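Local atomic coordinates of HpcE (Thermus thermophilus, PDB entry 1WZO), a protein that probably isomerises 2-hydroxyhepta-2,4-diene-1,7-dioate in the bacterial breakdown of homoprotocatechuate, as a member of the fumarylacetoacetate hydrolase family. Residues A29-P32 with E33-T36; Q221-P224 with G225-M228. All blocks are in the same frame, centred on the assembly; numbering follows the deposited sequence.

Interaction 1 (A29-P32 with E33-T36); sequences AHRP and EDVT
Arg31, Glu33 and Asp34 form a local salt-bridge network over a single 3-10 turn at the protein surface, where the chain leaves the short strand 29-30 and heads for strand 36-37. The guanidinium of Arg31 is engaged in two different ways. Asp34 lies at its edge and is gripped side-on: Arg31 NE reaches Asp34 OD2 at 2.7 Å, nearly straight and in the guanidinium plane, while Arg31 NH2 meets the syn lone pair of Asp34 OD1 at 3.2 Å. Glu33 instead lays its carboxylate over one face, the planes 20° apart and Glu33 CD 3.3 Å above the guanidinium plane. Arg31 NH1 and Glu33 OE2 are 3.0 Å apart, but no N-H points at that oxygen, so this bridge rests on charge alone. A bend in the arginine chain at chi3 (-49°) turns the guanidinium toward the two carboxylates. In the backbone, Asp34 N donates to Arg31 O at 2.9 Å and Val35 N to Pro32 O, also at 2.9 Å. Val35 closes the inner side, touching Leu22 and Phe6: its CG1 packs on His30 CB at 3.8 Å, and Val35 CG2 sits 3.2 Å from Pro32 O. Replacing Val35 by an alanine removes both methyls and would probably leave a gap beside His30 CB and uncover Pro32 O. His30 itself turns its ring elsewhere, with NE2 bonded to Asp24. Two successive i+3 to i backbone bonds, accepted by Arg31 O and Pro32 O, are the signature of a short 3-10 turn, here linking two strands of the N-terminal beta region.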
# COMPACT_ATOMS: atom_id res chain seq x y z
N ALA B 29 -20.57 -19.56 -2.08
CA ALA B 29 -21.50 -18.67 -1.40
C ALA B 29 -21.28 -18.61 0.11
O ALA B 29 -20.83 -19.58 0.72
CB ALA B 29 -22.94 -19.08 -1.70
N HIS B 30 -21.62 -17.46 0.69
CA HIS B 30 -21.49 -17.23 2.12
C HIS B 30 -22.74 -16.50 2.60
O HIS B 30 -23.24 -15.60 1.91
CB HIS B 30 -20.28 -16.33 2.41
CG HIS B 30 -18.97 -16.93 2.03
ND1 HIS B 30 -18.13 -17.53 2.94
CD2 HIS B 30 -18.34 -16.99 0.83
CE1 HIS B 30 -17.03 -17.94 2.32
NE2 HIS B 30 -17.13 -17.62 1.04
N ARG B 31 -23.26 -16.88 3.75
CA ARG B 31 -24.43 -16.20 4.30
C ARG B 31 -23.89 -15.00 5.06
O ARG B 31 -22.91 -15.12 5.79
CB ARG B 31 -25.20 -17.10 5.27
CG ARG B 31 -25.82 -18.35 4.66
CD ARG B 31 -26.82 -18.96 5.62
NE ARG B 31 -26.25 -19.10 6.96
CZ ARG B 31 -26.92 -19.54 8.02
NH1 ARG B 31 -28.19 -19.90 7.90
NH2 ARG B 31 -26.31 -19.63 9.20
N PRO B 32 -24.52 -13.83 4.89
CA PRO B 32 -24.07 -12.61 5.58
C PRO B 32 -23.85 -12.82 7.08
O PRO B 32 -22.82 -12.44 7.63
CB PRO B 32 -25.20 -11.63 5.29
CG PRO B 32 -25.61 -12.03 3.90
CD PRO B 32 -25.65 -13.54 3.99
N GLU B 33 -24.84 -13.42 7.73
CA GLU B 33 -24.80 -13.69 9.17
C GLU B 33 -23.58 -14.51 9.60
O GLU B 33 -23.23 -14.52 10.78
CB GLU B 33 -26.07 -14.44 9.58
CG GLU B 33 -26.17 -15.84 8.99
CD GLU B 33 -27.53 -16.48 9.18
OE1 GLU B 33 -27.99 -16.58 10.34
OE2 GLU B 33 -28.14 -16.88 8.17
N ASP B 34 -22.95 -15.19 8.65
CA ASP B 34 -21.78 -16.00 8.96
C ASP B 34 -20.46 -15.30 8.69
O ASP B 34 -19.39 -15.86 8.97
CB ASP B 34 -21.82 -17.31 8.17
CG ASP B 34 -23.07 -18.13 8.44
OD1 ASP B 34 -23.51 -18.17 9.61
OD2 ASP B 34 -23.59 -18.75 7.49
N VAL B 35 -20.51 -14.09 8.16
CA VAL B 35 -19.29 -13.36 7.84
C VAL B 35 -19.21 -11.99 8.52
O VAL B 35 -20.18 -11.50 9.09
CB VAL B 35 -19.15 -13.15 6.32
CG1 VAL B 35 -19.25 -14.49 5.60
CG2 VAL B 35 -20.23 -12.21 5.82
N THR B 36 -18.03 -11.39 8.46
CA THR B 36 -17.84 -10.06 9.03
C THR B 36 -17.68 -9.10 7.86
O THR B 36 -16.74 -9.21 7.08
CB THR B 36 -16.59 -10.01 9.91
OG1 THR B 36 -16.73 -10.95 10.99
CG2 THR B 36 -16.40 -8.61 10.48

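Interaction 2 (Q221-P224 with G225-M228); sequences QVRP and GDVM
With CG of Asp226 anti to its own carbonyl carbon (chi1 -69°), the carboxylate swings back across the turn, and OD2 accepts the backbone N-H of Arg223 at 2.7 Å. The amide approaches from above the carboxylate plane, 44° out of it, yet the bond is fairly straight. In return, Asp226 N donates to Arg223 O at 3.0 Å, so the two residues are joined by a backbone bond and a side-chain bond that together brace a type II beta turn. Pro224 and Gly225 fill its corners; the glycine adopts a positive phi of 99°, and a beta carbon there would clash with Pro224 O.

Beyond the turn the side chains part by character. The aliphatic chain of Arg223 runs extended from CG to NE, and its guanidinium stays 5.0 Å from the carboxylate, measured from Arg223 NH1 to Asp226 OD2. Water 1 spans this gap, donating to Asp226 OD2 and accepting a weak bond from Arg223 NH1. Water 2 donates to both Asp226 OD1 and Pro224 O, the latter at 2.9 Å, and Asn176 ND2 also binds OD1. Val222 and Met228 are buried and cross at about a right angle, with Val222 CG1 3.9 Å from Met228 SD; Ile242 and Tyr96 touch both residues.

Each carboxylate oxygen of Asp226 thus accepts a protein N-H and a water hydrogen. These bonds probably stabilise its negative charge and fix its rotation, while Arg223, linked weakly through water 1, may add some longer-range attraction without a direct salt bridge.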
# COMPACT_ATOMS: atom_id res chain seq x y z
N GLN B 221 -30.78 13.63 14.97
CA GLN B 221 -30.03 13.44 16.20
C GLN B 221 -30.08 11.98 16.65
O GLN B 221 -31.13 11.34 16.62
CB GLN B 221 -30.56 14.36 17.31
CG GLN B 221 -29.94 14.09 18.67
CD GLN B 221 -30.13 15.24 19.64
OE1 GLN B 221 -31.12 15.97 19.57
NE2 GLN B 221 -29.18 15.40 20.56
N VAL B 222 -28.93 11.46 17.07
CA VAL B 222 -28.85 10.08 17.52
C VAL B 222 -28.20 9.99 18.90
O VAL B 222 -27.50 10.90 19.32
CB VAL B 222 -28.05 9.23 16.52
CG1 VAL B 222 -28.83 9.11 15.21
CG2 VAL B 222 -26.69 9.86 16.25
N ARG B 223 -28.45 8.88 19.59
CA ARG B 223 -27.90 8.70 20.93
C ARG B 223 -27.37 7.28 21.14
O ARG B 223 -27.64 6.38 20.35
CB ARG B 223 -28.99 9.00 21.96
CG ARG B 223 -29.61 10.38 21.81
CD ARG B 223 -30.72 10.60 22.82
NE ARG B 223 -31.31 11.93 22.70
CZ ARG B 223 -32.00 12.35 21.64
NH1 ARG B 223 -32.18 11.55 20.60
NH2 ARG B 223 -32.50 13.58 21.63
N PRO B 224 -26.58 7.08 22.21
CA PRO B 224 -26.03 5.76 22.50
C PRO B 224 -27.14 4.72 22.52
O PRO B 224 -28.20 4.95 23.10
CB PRO B 224 -25.39 5.94 23.87
CG PRO B 224 -24.93 7.36 23.83
CD PRO B 224 -26.12 8.07 23.21
N GLY B 225 -26.91 3.57 21.88
CA GLY B 225 -27.92 2.53 21.85
C GLY B 225 -28.74 2.50 20.58
O GLY B 225 -29.31 1.47 20.23
N ASP B 226 -28.81 3.63 19.87
CA ASP B 226 -29.58 3.68 18.63
C ASP B 226 -28.92 2.85 17.54
O ASP B 226 -27.70 2.68 17.52
CB ASP B 226 -29.71 5.11 18.12
CG ASP B 226 -30.60 5.97 19.00
OD1 ASP B 226 -31.42 5.39 19.75
OD2 ASP B 226 -30.50 7.21 18.91
N VAL B 227 -29.74 2.34 16.63
CA VAL B 227 -29.27 1.56 15.50
C VAL B 227 -29.64 2.35 14.26
O VAL B 227 -30.82 2.53 13.94
CB VAL B 227 -29.94 0.16 15.45
CG1 VAL B 227 -29.47 -0.59 14.21
CG2 VAL B 227 -29.58 -0.63 16.70
N MET B 228 -28.63 2.86 13.56
CA MET B 228 -28.86 3.65 12.37
C MET B 228 -28.86 2.80 11.12
O MET B 228 -27.95 1.98 10.91
CB MET B 228 -27.79 4.74 12.25
CG MET B 228 -27.72 5.67 13.45
SD MET B 228 -26.31 6.81 13.35
CE MET B 228 -24.97 5.65 13.51
O HOH W 1 -32.55 9.16 19.09
O HOH W 2 -30.98 4.63 22.38

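From the N terminus, interaction 1 comes first: its 3-10 turn carries the chain from strand 29-30, paired with strand 21-23, to strand 36-37, which pairs with strand 2-8. Interaction 2 follows much later, where a beta turn passes the chain from strand 221-222 to strand 227-232. Each closes its own short turn, and the two stand in series, neither nesting nor crossing. The centres of interactions 1 and 2 lie about 25 Å apart, and they do not touch. Interaction 1 ties strands 21-23 and 2-8 near the N terminus. Interaction 2 links strand 94-104, connected to strand 2-8 through strands 120-131 and 152-159, to the smaller sheet holding strands 227-232 and 237-244.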